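PDB 3M1P: ribose 5-phosphate isomerase from Trypanosoma cruzi, which probably interconverts ribose 5-phosphate and ribulose 5-phosphate as a type B isomerase. Local coordinates for residues 9-14 and 38-44; 99-105 and 127-133. The protein carries 1 engineered substitution. All coordinates share one frame; numbering follows the deposited sequence. Where two conformers were deposited one is given.

Contacts 1 and 2 lie on opposite sides of the centre of the chain, 28 Å apart between centres and about 14 Å between nearest atoms. Contact 1 joins the turn after strand 3-9 to the loop after strand 31-35; contact 2 joins the exits of helices 93-101 and 117-129. Each brings a histidine near a bound phosphate: the side chains of His-11 and His-102 both come within about 3 Å of such an ion. Both contacts also touch the second subunit. This fits the type B isomerases, whose active sites lie between subunits, so the two histidines of one chain probably serve different pockets of the dimer.

Contact 1. Residues 9-14 and 38-44; sequences TDHPAF and PKTAESV
With CG anti to the backbone N (chi1 171°), Phe-14 lays its ring against the bend at 38-41, while a chi1 of only 37° in His-11 sets the imidazole against the backbone of Ser-43 and Val-44. One face of the Phe-14 ring lies flat over the peptide between Thr-40 and Ala-41. Pro-38 O stands at its edge, 3.3 Å from CE1, and Ala-41 CB lies 3.7 Å from CD2, on the face that carries the peptide. Ser-43 covers one face of the His-11 ring, OG over the centre and CA in a CH-pi contact 4.1 Å from the centroid; Pro-12 CD lies toward the rim of the opposite face. CG2 of Val-44 rests on the backbone where Asp-10 joins His-11, 3.6 Å from Asp-10 CA. Closer to the sheet, Thr-9 OG1 lies 3.1 Å from Pro-38 CD and gives its hydrogen to Asp-10 O (3.0 Å). No direct hydrogen bond joins the segments; instead one water donates to both Asp-10 OD2 (3.2 Å) and Val-44 O (2.9 Å). Arg-141 of the second subunit packs on His-11 and Ser-43. The two loops follow neighbouring strands of a beta-alpha-beta unit, at the C-terminal ends of the strands of a parallel sheet, where Rossmann-like folds commonly place their active sites; the phosphate beside His-11 is consistent with such a pocket.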
ATOM      1  N   THR A   9      -7.112  20.945   1.747  1.00 20.43           N
ATOM      2  CA  THR A   9      -5.958  20.441   0.991  1.00 21.83           C
ATOM      3  C   THR A   9      -4.795  21.424   1.103  1.00 22.90           C
ATOM      4  O   THR A   9      -4.969  22.552   1.583  1.00 23.01           O
ATOM      5  CB  THR A   9      -6.265  20.217  -0.542  1.00 21.52           C
ATOM      6  OG1 THR A   9      -6.308  21.472  -1.229  1.00 22.26           O
ATOM      7  CG2 THR A   9      -7.564  19.490  -0.769  1.00 20.72           C
ATOM      8  N   ASP A  10      -3.612  20.996   0.676  1.00 24.11           N
ATOM      9  CA  ASP A  10      -2.557  21.947   0.338  1.00 25.69           C
ATOM     10  C   ASP A  10      -2.471  22.070  -1.195  1.00 26.21           C
ATOM     11  O   ASP A  10      -3.400  21.651  -1.893  1.00 26.30           O
ATOM     12  CB  ASP A  10      -1.220  21.606   1.017  1.00 25.77           C
ATOM     13  CG  ASP A  10      -0.609  20.307   0.527  1.00 28.11           C
ATOM     14  OD1 ASP A  10      -1.285  19.532  -0.195  1.00 28.25           O
ATOM     15  OD2 ASP A  10       0.578  20.074   0.865  1.00 31.43           O
ATOM     16  N   HIS A  11      -1.387  22.644  -1.710  1.00 27.06           N
ATOM     17  CA  HIS A  11      -1.281  22.952  -3.142  1.00 28.33           C
ATOM     18  C   HIS A  11      -1.345  21.754  -4.103  1.00 28.68           C
ATOM     19  O   HIS A  11      -2.170  21.776  -5.011  1.00 29.08           O
ATOM     20  CB  HIS A  11      -0.067  23.848  -3.441  1.00 28.82           C
ATOM     21  CG  HIS A  11       1.137  23.532  -2.608  1.00 31.14           C
ATOM     22  ND1 HIS A  11       2.346  23.159  -3.156  1.00 33.26           N
ATOM     23  CD2 HIS A  11       1.308  23.505  -1.264  1.00 32.41           C
ATOM     24  CE1 HIS A  11       3.212  22.923  -2.186  1.00 34.28           C
ATOM     25  NE2 HIS A  11       2.606  23.128  -1.028  1.00 34.73           N
ATOM     26  N   PRO A  12      -0.492  20.706  -3.911  1.00 28.94           N
ATOM     27  CA  PRO A  12      -0.541  19.604  -4.876  1.00 29.03           C
ATOM     28  C   PRO A  12      -1.886  18.861  -4.918  1.00 28.97           C
ATOM     29  O   PRO A  12      -2.284  18.378  -5.987  1.00 29.34           O
ATOM     30  CB  PRO A  12       0.583  18.666  -4.415  1.00 29.32           C
ATOM     31  CG  PRO A  12       0.831  19.001  -2.994  1.00 29.37           C
ATOM     32  CD  PRO A  12       0.511  20.452  -2.852  1.00 28.87           C
ATOM     33  N   ALA A  13      -2.571  18.787  -3.775  1.00 28.41           N
ATOM     34  CA  ALA A  13      -3.872  18.119  -3.671  1.00 27.51           C
ATOM     35  C   ALA A  13      -5.040  19.001  -4.121  1.00 27.45           C
ATOM     36  O   ALA A  13      -6.174  18.529  -4.232  1.00 26.87           O
ATOM     37  CB  ALA A  13      -4.101  17.633  -2.256  1.00 27.59           C
ATOM     38  N   PHE A  14      -4.767  20.284  -4.371  1.00 27.70           N
ATOM     39  CA  PHE A  14      -5.786  21.187  -4.915  1.00 27.70           C
ATOM     40  C   PHE A  14      -6.368  20.667  -6.239  1.00 27.23           C
ATOM     41  O   PHE A  14      -7.568  20.752  -6.474  1.00 27.27           O
ATOM     42  CB  PHE A  14      -5.254  22.621  -5.078  1.00 28.30           C
ATOM     43  CG  PHE A  14      -6.197  23.528  -5.821  1.00 28.91           C
ATOM     44  CD1 PHE A  14      -7.300  24.081  -5.178  1.00 29.92           C
ATOM     45  CD2 PHE A  14      -6.010  23.784  -7.180  1.00 30.83           C
ATOM     46  CE1 PHE A  14      -8.193  24.904  -5.872  1.00 30.48           C
ATOM     47  CE2 PHE A  14      -6.890  24.606  -7.883  1.00 30.72           C
ATOM     48  CZ  PHE A  14      -7.984  25.162  -7.222  1.00 30.72           C
ATOM     49  N   PRO A  38      -7.652  25.490  -0.323  1.00 37.66           N
ATOM     50  CA  PRO A  38      -7.314  26.680  -1.095  1.00 38.89           C
ATOM     51  C   PRO A  38      -8.321  26.881  -2.227  1.00 40.38           C
ATOM     52  O   PRO A  38      -8.829  25.899  -2.789  1.00 40.43           O
ATOM     53  CB  PRO A  38      -5.924  26.362  -1.659  1.00 38.67           C
ATOM     54  CG  PRO A  38      -5.409  25.253  -0.854  1.00 38.02           C
ATOM     55  CD  PRO A  38      -6.588  24.477  -0.389  1.00 37.59           C
ATOM     56  N   LYS A  39      -8.631  28.139  -2.530  1.00 42.03           N
ATOM     57  CA  LYS A  39      -9.539  28.461  -3.634  1.00 43.66           C
ATOM     58  C   LYS A  39      -8.819  28.371  -4.980  1.00 44.19           C
ATOM     59  O   LYS A  39      -9.467  28.278  -6.020  1.00 44.56           O
ATOM     60  CB  LYS A  39     -10.188  29.847  -3.444  1.00 44.20           C
ATOM     61  CG  LYS A  39     -11.016  29.986  -2.147  1.00 44.60           C
ATOM     62  CD  LYS A  39     -12.037  31.126  -2.206  1.00 44.66           C
ATOM     63  CE  LYS A  39     -12.758  31.285  -0.855  1.00 46.11           C
ATOM     64  NZ  LYS A  39     -14.126  31.887  -0.980  1.00 46.48           N
ATOM     65  N   THR A  40      -7.482  28.378  -4.950  1.00 44.90           N
ATOM     66  CA  THR A  40      -6.656  28.293  -6.163  1.00 45.77           C
ATOM     67  C   THR A  40      -5.425  27.385  -5.994  1.00 46.04           C
ATOM     68  O   THR A  40      -5.182  26.859  -4.904  1.00 46.23           O
ATOM     69  CB  THR A  40      -6.213  29.689  -6.651  1.00 46.12           C
ATOM     70  OG1 THR A  40      -5.676  30.442  -5.551  1.00 46.69           O
ATOM     71  CG2 THR A  40      -7.398  30.450  -7.263  1.00 46.65           C
ATOM     72  N   ALA A  41      -4.655  27.217  -7.074  1.00 46.18           N
ATOM     73  CA  ALA A  41      -3.514  26.276  -7.131  1.00 45.97           C
ATOM     74  C   ALA A  41      -2.226  26.788  -6.469  1.00 45.85           C
ATOM     75  O   ALA A  41      -1.189  26.091  -6.462  1.00 45.87           O
ATOM     76  CB  ALA A  41      -3.237  25.863  -8.595  1.00 46.16           C
ATOM     77  N   GLU A  42      -2.305  28.002  -5.922  1.00 45.25           N
ATOM     78  CA  GLU A  42      -1.196  28.661  -5.237  1.00 44.86           C
ATOM     79  C   GLU A  42      -0.594  27.813  -4.103  1.00 43.82           C
ATOM     80  O   GLU A  42      -1.319  27.089  -3.397  1.00 43.64           O
ATOM     81  CB  GLU A  42      -1.656  30.019  -4.688  1.00 45.06           C
ATOM     82  CG  GLU A  42      -2.866  29.950  -3.724  1.00 46.17           C
ATOM     83  CD  GLU A  42      -3.108  31.254  -2.960  1.00 46.50           C
ATOM     84  OE1 GLU A  42      -3.432  32.279  -3.610  1.00 48.76           O
ATOM     85  OE2 GLU A  42      -2.985  31.250  -1.711  1.00 47.98           O
ATOM     86  N   SER A  43       0.728  27.913  -3.945  1.00 42.27           N
ATOM     87  CA  SER A  43       1.453  27.238  -2.870  1.00 40.68           C
ATOM     88  C   SER A  43       0.971  27.699  -1.484  1.00 39.20           C
ATOM     89  O   SER A  43       0.880  28.900  -1.208  1.00 39.27           O
ATOM     90  CB  SER A  43       2.962  27.463  -3.016  1.00 41.01           C
ATOM     91  OG  SER A  43       3.702  26.622  -2.148  1.00 41.26           O
ATOM     92  N   VAL A  44       0.647  26.727  -0.634  1.00 36.87           N
ATOM     93  CA  VAL A  44       0.199  26.983   0.730  1.00 34.56           C
ATOM     94  C   VAL A  44       0.970  26.101   1.725  1.00 32.99           C
ATOM     95  O   VAL A  44       1.759  25.240   1.321  1.00 32.66           O
ATOM     96  CB  VAL A  44      -1.337  26.773   0.887  1.00 34.69           C
ATOM     97  CG1 VAL A  44      -2.119  27.889   0.181  1.00 34.65           C
ATOM     98  CG2 VAL A  44      -1.757  25.417   0.373  1.00 34.49           C
TER
HETATM   99  O   HOH W   1       1.954  22.586   2.368  1.00 27.58           O

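Contact 2. Residues 99-105 and 127-133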
ATOM      1  N   SER A  99      -9.809   2.755  11.359  1.00 13.81           N
ATOM      2  CA  SER A  99      -9.702   4.090  11.965  1.00 13.72           C
ATOM      3  C   SER A  99     -11.034   4.528  12.572  1.00 13.60           C
ATOM      4  O   SER A  99     -11.072   5.178  13.634  1.00 13.41           O
ATOM      5  CB  SER A  99      -9.228   5.120  10.942  1.00 12.98           C
ATOM      6  OG  SER A  99     -10.240   5.440  10.006  1.00 14.19           O
ATOM      7  N   ARG A 100     -12.116   4.138  11.902  1.00 13.38           N
ATOM      8  CA  ARG A 100     -13.475   4.342  12.406  1.00 13.84           C
ATOM      9  C   ARG A 100     -13.871   3.296  13.469  1.00 14.40           C
ATOM     10  O   ARG A 100     -14.354   3.658  14.545  1.00 14.74           O
ATOM     11  CB  ARG A 100     -14.482   4.359  11.239  1.00 13.47           C
ATOM     12  CG  ARG A 100     -14.210   5.435  10.176  1.00 12.04           C
ATOM     13  CD  ARG A 100     -14.566   6.860  10.650  1.00 12.82           C
ATOM     14  NE  ARG A 100     -15.954   6.919  11.104  1.00 13.32           N
ATOM     15  CZ  ARG A 100     -16.343   7.151  12.361  1.00 14.84           C
ATOM     16  NH1 ARG A 100     -15.455   7.424  13.321  1.00 12.32           N
ATOM     17  NH2 ARG A 100     -17.641   7.137  12.651  1.00 13.67           N
ATOM     18  N   ILE A 101     -13.657   2.009  13.173  1.00 14.85           N
ATOM     19  CA  ILE A 101     -14.075   0.917  14.065  1.00 15.18           C
ATOM     20  C   ILE A 101     -13.359   0.941  15.424  1.00 15.65           C
ATOM     21  O   ILE A 101     -14.006   0.804  16.476  1.00 16.34           O
ATOM     22  CB  ILE A 101     -13.905  -0.488  13.395  1.00 15.53           C
ATOM     23  CG1 ILE A 101     -14.720  -0.586  12.096  1.00 16.05           C
ATOM     24  CG2 ILE A 101     -14.313  -1.602  14.343  1.00 15.41           C
ATOM     25  CD1 ILE A 101     -14.467  -1.862  11.248  1.00 15.41           C
ATOM     26  N   HIS A 102     -12.043   1.138  15.400  0.50 15.35           N
ATOM     27  CA  HIS A 102     -11.229   1.075  16.615  0.50 15.20           C
ATOM     28  C   HIS A 102     -10.952   2.447  17.228  0.50 14.70           C
ATOM     29  O   HIS A 102     -10.882   2.576  18.447  0.50 14.64           O
ATOM     30  CB  HIS A 102      -9.901   0.342  16.337  0.50 15.27           C
ATOM     31  CG  HIS A 102     -10.010  -1.153  16.351  0.50 15.94           C
ATOM     32  ND1 HIS A 102     -10.990  -1.841  15.664  0.50 17.26           N
ATOM     33  CD2 HIS A 102      -9.244  -2.098  16.950  0.50 16.31           C
ATOM     34  CE1 HIS A 102     -10.839  -3.140  15.859  0.50 16.89           C
ATOM     35  NE2 HIS A 102      -9.783  -3.322  16.634  0.50 17.42           N
ATOM     36  N   ASN A 103     -10.780   3.464  16.387  1.00 14.24           N
ATOM     37  CA  ASN A 103     -10.312   4.771  16.856  1.00 13.98           C
ATOM     38  C   ASN A 103     -11.356   5.874  16.831  1.00 14.18           C
ATOM     39  O   ASN A 103     -11.065   6.999  17.249  1.00 13.24           O
ATOM     40  CB  ASN A 103      -9.080   5.206  16.065  1.00 13.54           C
ATOM     41  CG  ASN A 103      -8.023   4.107  15.993  1.00 13.64           C
ATOM     42  OD1 ASN A 103      -7.387   3.778  16.995  1.00 16.63           O
ATOM     43  ND2 ASN A 103      -7.866   3.520  14.832  1.00  8.98           N
ATOM     44  N   ASP A 104     -12.556   5.540  16.341  1.00 14.42           N
ATOM     45  CA  ASP A 104     -13.609   6.530  16.125  1.00 15.23           C
ATOM     46  C   ASP A 104     -12.998   7.810  15.530  1.00 15.14           C
ATOM     47  O   ASP A 104     -13.277   8.929  15.994  1.00 15.50           O
ATOM     48  CB  ASP A 104     -14.326   6.820  17.451  1.00 15.66           C
ATOM     49  CG  ASP A 104     -15.592   7.648  17.277  1.00 16.37           C
ATOM     50  OD1 ASP A 104     -16.133   7.693  16.154  1.00 15.33           O
ATOM     51  OD2 ASP A 104     -16.030   8.260  18.283  1.00 17.43           O
ATOM     52  N   ALA A 105     -12.148   7.633  14.520  1.00 14.19           N
ATOM     53  CA  ALA A 105     -11.453   8.750  13.895  1.00 14.39           C
ATOM     54  C   ALA A 105     -12.463   9.747  13.361  1.00 14.26           C
ATOM     55  O   ALA A 105     -13.485   9.352  12.811  1.00 15.12           O
ATOM     56  CB  ALA A 105     -10.533   8.257  12.762  1.00 13.92           C
ATOM     57  N   PHE A 127     -14.430   5.410   5.192  1.00 12.92           N
ATOM     58  CA  PHE A 127     -14.313   6.215   6.396  1.00 13.63           C
ATOM     59  C   PHE A 127     -15.674   6.781   6.826  1.00 14.51           C
ATOM     60  O   PHE A 127     -16.064   6.655   7.983  1.00 14.30           O
ATOM     61  CB  PHE A 127     -13.352   7.362   6.125  1.00 13.31           C
ATOM     62  CG  PHE A 127     -13.002   8.164   7.334  1.00 13.75           C
ATOM     63  CD1 PHE A 127     -12.011   7.733   8.197  1.00 11.55           C
ATOM     64  CD2 PHE A 127     -13.647   9.387   7.589  1.00 14.64           C
ATOM     65  CE1 PHE A 127     -11.666   8.496   9.319  1.00 13.05           C
ATOM     66  CE2 PHE A 127     -13.308  10.159   8.701  1.00 14.09           C
ATOM     67  CZ  PHE A 127     -12.324   9.710   9.574  1.00 11.42           C
ATOM     68  N   LEU A 128     -16.395   7.387   5.884  1.00 15.48           N
ATOM     69  CA  LEU A 128     -17.661   8.050   6.211  1.00 16.70           C
ATOM     70  C   LEU A 128     -18.763   7.057   6.556  1.00 17.22           C
ATOM     71  O   LEU A 128     -19.553   7.303   7.468  1.00 17.39           O
ATOM     72  CB  LEU A 128     -18.098   9.000   5.091  1.00 16.19           C
ATOM     73  CG  LEU A 128     -17.191  10.216   4.892  1.00 16.44           C
ATOM     74  CD1 LEU A 128     -17.577  10.992   3.647  1.00 14.46           C
ATOM     75  CD2 LEU A 128     -17.189  11.124   6.134  1.00 15.07           C
ATOM     76  N   GLN A 129     -18.772   5.921   5.859  1.00 18.02           N
ATOM     77  CA  GLN A 129     -19.820   4.896   6.029  1.00 18.60           C
ATOM     78  C   GLN A 129     -19.620   3.917   7.190  1.00 19.46           C
ATOM     79  O   GLN A 129     -20.595   3.344   7.674  1.00 19.87           O
ATOM     80  CB  GLN A 129     -20.000   4.100   4.735  1.00 18.37           C
ATOM     81  CG  GLN A 129     -20.625   4.892   3.574  1.00 17.31           C
ATOM     82  CD  GLN A 129     -20.797   4.049   2.317  1.00 18.69           C
ATOM     83  OE1 GLN A 129     -20.334   2.906   2.257  1.00 18.06           O
ATOM     84  NE2 GLN A 129     -21.451   4.616   1.295  1.00 17.70           N
ATOM     85  N   THR A 130     -18.373   3.712   7.628  1.00 20.08           N
ATOM     86  CA  THR A 130     -18.074   2.724   8.669  1.00 20.64           C
ATOM     87  C   THR A 130     -18.346   3.286  10.063  1.00 21.10           C
ATOM     88  O   THR A 130     -17.789   4.313  10.424  1.00 21.29           O
ATOM     89  CB  THR A 130     -16.595   2.225   8.592  1.00 20.91           C
ATOM     90  OG1 THR A 130     -16.295   1.799   7.256  1.00 20.80           O
ATOM     91  CG2 THR A 130     -16.361   1.078   9.548  1.00 19.24           C
ATOM     92  N   PRO A 131     -19.219   2.621  10.844  1.00 21.86           N
ATOM     93  CA  PRO A 131     -19.510   3.116  12.197  1.00 22.46           C
ATOM     94  C   PRO A 131     -18.415   2.801  13.202  1.00 23.02           C
ATOM     95  O   PRO A 131     -17.655   1.848  13.012  1.00 22.87           O
ATOM     96  CB  PRO A 131     -20.786   2.350  12.585  1.00 22.62           C
ATOM     97  CG  PRO A 131     -20.694   1.044  11.809  1.00 22.56           C
ATOM     98  CD  PRO A 131     -20.014   1.419  10.497  1.00 21.61           C
ATOM     99  N   PHE A 132     -18.338   3.601  14.261  1.00 23.86           N
ATOM    100  CA  PHE A 132     -17.512   3.255  15.422  1.00 25.11           C
ATOM    101  C   PHE A 132     -18.167   2.068  16.127  1.00 26.16           C
ATOM    102  O   PHE A 132     -19.383   2.020  16.247  1.00 26.55           O
ATOM    103  CB  PHE A 132     -17.353   4.450  16.366  1.00 24.49           C
ATOM    104  CG  PHE A 132     -16.700   4.116  17.685  1.00 24.41           C
ATOM    105  CD1 PHE A 132     -15.485   3.438  17.734  1.00 23.33           C
ATOM    106  CD2 PHE A 132     -17.291   4.522  18.886  1.00 23.81           C
ATOM    107  CE1 PHE A 132     -14.877   3.144  18.955  1.00 23.77           C
ATOM    108  CE2 PHE A 132     -16.691   4.240  20.112  1.00 22.49           C
ATOM    109  CZ  PHE A 132     -15.482   3.541  20.145  1.00 24.59           C
ATOM    110  N   SER A 133     -17.354   1.112  16.569  1.00 27.75           N
ATOM    111  CA  SER A 133     -17.858  -0.132  17.143  1.00 29.01           C
ATOM    112  C   SER A 133     -18.533   0.049  18.522  1.00 29.88           C
ATOM    113  O   SER A 133     -19.454  -0.691  18.865  1.00 30.49           O
ATOM    114  CB  SER A 133     -16.743  -1.176  17.206  1.00 28.59           C
ATOM    115  OG  SER A 133     -15.858  -0.907  18.271  1.00 29.26           O
TER
HETATM  116  O   HOH W   2     -19.014   6.605  10.081  1.00 29.93           O
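Phe-127, in the last turn of helix 117-129, receives Arg-100 CD over the centre of its ring, 3.6 Å from the centroid, in a CH-pi contact. At the ring's rim stand Ser-99 OG, itself bonded to Ala-96 O, and the methyl of Ala-105. The carbonyls of Leu-128 and Thr-130 take a hydrogen from one water, which accepts from Arg-100 NH2 (3.0 Å). Thr-130 also presses CG2 tightly on Ile-101 CG1 (3.5 Å), while its hydroxyl bonds back to Thr-126 O. Past Pro-131, Asp-104 lays CB over the face of the Phe-132 ring, 3.8 Å from the centroid in a CH-pi contact, with the carboxylate stacked beside it, planes 13° apart; Phe-132 CA makes a CH...O contact with Arg-100 O (3.3 Å). Ser-133 N gives a weak bond to Ile-101 O (3.4 Å); its hydroxyl, also near that oxygen, bonds to His-138 ND1. Bends at chi2 and chi3 turn the Arg-100 guanidinium back to Asp-104, where NH1 donates to the anti side of OD1 in a nearly straight salt-bridge bond (2.9 Å, 170°), and weakly to Ala-105 O. Buried, it probably keeps its charge, balanced by Asp-104, with Phe-127 against its aliphatic part and Phe-132 against Asp-104.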